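PDB 3K12: uncharacterized protein A6V7T0 from Pseudomonas aeruginosa, which is of unknown function but belongs to the L-PSP family of the YjgF-like clan, small alpha-beta proteins that typically assemble as trimers. Local coordinates for residues Arg64-His69 with Glu107-Ala112. Numbering follows the deposited sequence.
Sequences RILLAH and EMIVVA
The guanidinium of Arg64, whose aliphatic stem runs beside Ile109, carries Leu66 CD2 on one face, 3.5 Å above the plane and over its centre. NH1 donates a hydrogen bond to Ser95 OG and NH2 one to Ala93 O, both partners on strand 91-96, which probably helps to fix the rotation of the group over the leucine. This is the antiparallel pairing of strands 60-67 and 106-113 inside the mixed sheet of the YjgF-like fold. Arg64 with Ile109 and Leu66 with Glu107 are hydrogen-bonded pairs; Ile65 and Met108, between them, form a non-hydrogen-bonded pair. Leu66 N reaches Glu107 O at 2.8 Å in an almost straight bond (176°), and the return bond, Glu107 N to Leu66 O, is more bent. Arg64 and Ile109 likewise exchange two backbone hydrogen bonds, while Met108 CA lies 3.2 Å from Arg64 O in a CA-H...O contact.

The side chains part to two faces. Ile65 and Met108, a selenomethionine, turn to the helical side, where Ile65 CG1 meets Met108 CG at 4.3 Å and both residues reach Leu76 of helix 73-83. Arg64, Leu66, Glu107 and Ile109 occupy the other face, which the neighbouring subunits cover: Leu66 packs on Arg64 of one, and Arg64 on Leu66 of the other. Glu107 OE1 hydrogen-bonds a glycerol, probably picked up from the crystallisation liquor. Arg64 bends at chi2 toward Leu66; its CG sits 4.0 Å from Ile109 CD1, placed there by a chi1 of -178° that sets CG opposite the backbone N.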
# COMPACT_ATOMS: atom_id res chain seq x y z
N ARG D 64 -5.76 0.90 -1.76
CA ARG D 64 -5.26 -0.36 -2.28
C ARG D 64 -6.42 -1.32 -2.29
O ARG D 64 -7.09 -1.50 -1.27
CB ARG D 64 -4.13 -0.86 -1.37
CG ARG D 64 -3.48 -2.16 -1.84
CD ARG D 64 -2.69 -1.98 -3.16
NE ARG D 64 -2.00 -3.22 -3.43
CZ ARG D 64 -2.35 -4.12 -4.34
NH1 ARG D 64 -1.66 -5.24 -4.42
NH2 ARG D 64 -3.35 -3.88 -5.21
N ILE D 65 -6.70 -1.90 -3.45
CA ILE D 65 -7.86 -2.80 -3.60
C ILE D 65 -7.38 -4.20 -3.92
O ILE D 65 -6.74 -4.42 -4.97
CB ILE D 65 -8.82 -2.32 -4.71
CG1 ILE D 65 -9.23 -0.89 -4.46
CG2 ILE D 65 -10.04 -3.25 -4.78
CD1 ILE D 65 -10.10 -0.24 -5.61
N LEU D 66 -7.66 -5.14 -3.02
CA LEU D 66 -7.28 -6.54 -3.19
C LEU D 66 -8.55 -7.28 -3.56
O LEU D 66 -9.48 -7.34 -2.77
CB LEU D 66 -6.64 -7.08 -1.89
CG LEU D 66 -5.57 -6.20 -1.24
CD1 LEU D 66 -5.18 -6.79 0.11
CD2 LEU D 66 -4.35 -6.16 -2.17
N LEU D 67 -8.58 -7.83 -4.77
CA LEU D 67 -9.79 -8.42 -5.33
C LEU D 67 -9.62 -9.93 -5.38
O LEU D 67 -8.62 -10.41 -5.89
CB LEU D 67 -10.05 -7.82 -6.72
CG LEU D 67 -11.29 -8.34 -7.46
CD1 LEU D 67 -12.59 -7.87 -6.81
CD2 LEU D 67 -11.26 -7.74 -8.86
N ALA D 68 -10.58 -10.69 -4.85
CA ALA D 68 -10.42 -12.14 -4.78
C ALA D 68 -10.57 -12.87 -6.12
O ALA D 68 -9.88 -13.87 -6.34
CB ALA D 68 -11.38 -12.74 -3.74
N HIS D 69 -11.46 -12.37 -6.98
CA HIS D 69 -11.88 -13.09 -8.19
C HIS D 69 -11.99 -12.13 -9.35
O HIS D 69 -12.68 -11.11 -9.28
CB HIS D 69 -13.24 -13.77 -7.98
CG HIS D 69 -13.30 -14.65 -6.77
ND1 HIS D 69 -12.63 -15.85 -6.69
CD2 HIS D 69 -13.98 -14.51 -5.61
CE1 HIS D 69 -12.88 -16.41 -5.52
NE2 HIS D 69 -13.69 -15.62 -4.84
N GLU D 107 -10.92 -6.50 -0.39
CA GLU D 107 -10.41 -5.86 0.79
C GLU D 107 -9.77 -4.55 0.36
O GLU D 107 -9.10 -4.51 -0.68
CB GLU D 107 -9.39 -6.75 1.48
CG GLU D 107 -8.78 -6.12 2.75
CD GLU D 107 -8.02 -7.11 3.65
OE1 GLU D 107 -7.41 -6.65 4.65
OE2 GLU D 107 -8.05 -8.33 3.39
N MSE D 108 -10.00 -3.49 1.12
CA MSE D 108 -9.45 -2.16 0.79
C MSE D 108 -8.61 -1.64 1.94
O MSE D 108 -8.92 -1.88 3.12
CB MSE D 108 -10.56 -1.17 0.55
CG MSE D 108 -11.29 -1.50 -0.75
SE MSE D 108 -12.58 -0.13 -1.19
CE MSE D 108 -13.45 -0.98 -2.69
N ILE D 109 -7.58 -0.87 1.59
CA ILE D 109 -6.66 -0.25 2.55
C ILE D 109 -6.54 1.22 2.17
O ILE D 109 -6.32 1.54 0.99
CB ILE D 109 -5.24 -0.89 2.50
CG1 ILE D 109 -5.33 -2.41 2.47
CG2 ILE D 109 -4.41 -0.40 3.70
CD1 ILE D 109 -4.01 -3.11 2.00
N VAL D 110 -6.71 2.12 3.12
CA VAL D 110 -6.95 3.51 2.80
C VAL D 110 -6.00 4.49 3.48
O VAL D 110 -5.69 4.34 4.67
CB VAL D 110 -8.38 3.89 3.24
CG1 VAL D 110 -8.70 5.35 2.98
CG2 VAL D 110 -9.40 2.97 2.56
N VAL D 111 -5.56 5.48 2.72
CA VAL D 111 -4.97 6.70 3.27
C VAL D 111 -5.81 7.88 2.83
O VAL D 111 -6.20 7.96 1.64
CB VAL D 111 -3.50 6.89 2.79
CG1 VAL D 111 -2.90 8.12 3.44
CG2 VAL D 111 -2.69 5.69 3.19
N ALA D 112 -6.13 8.78 3.77
CA ALA D 112 -7.01 9.92 3.49
C ALA D 112 -6.48 11.17 4.16
O ALA D 112 -5.60 11.11 5.03
CB ALA D 112 -8.44 9.60 3.96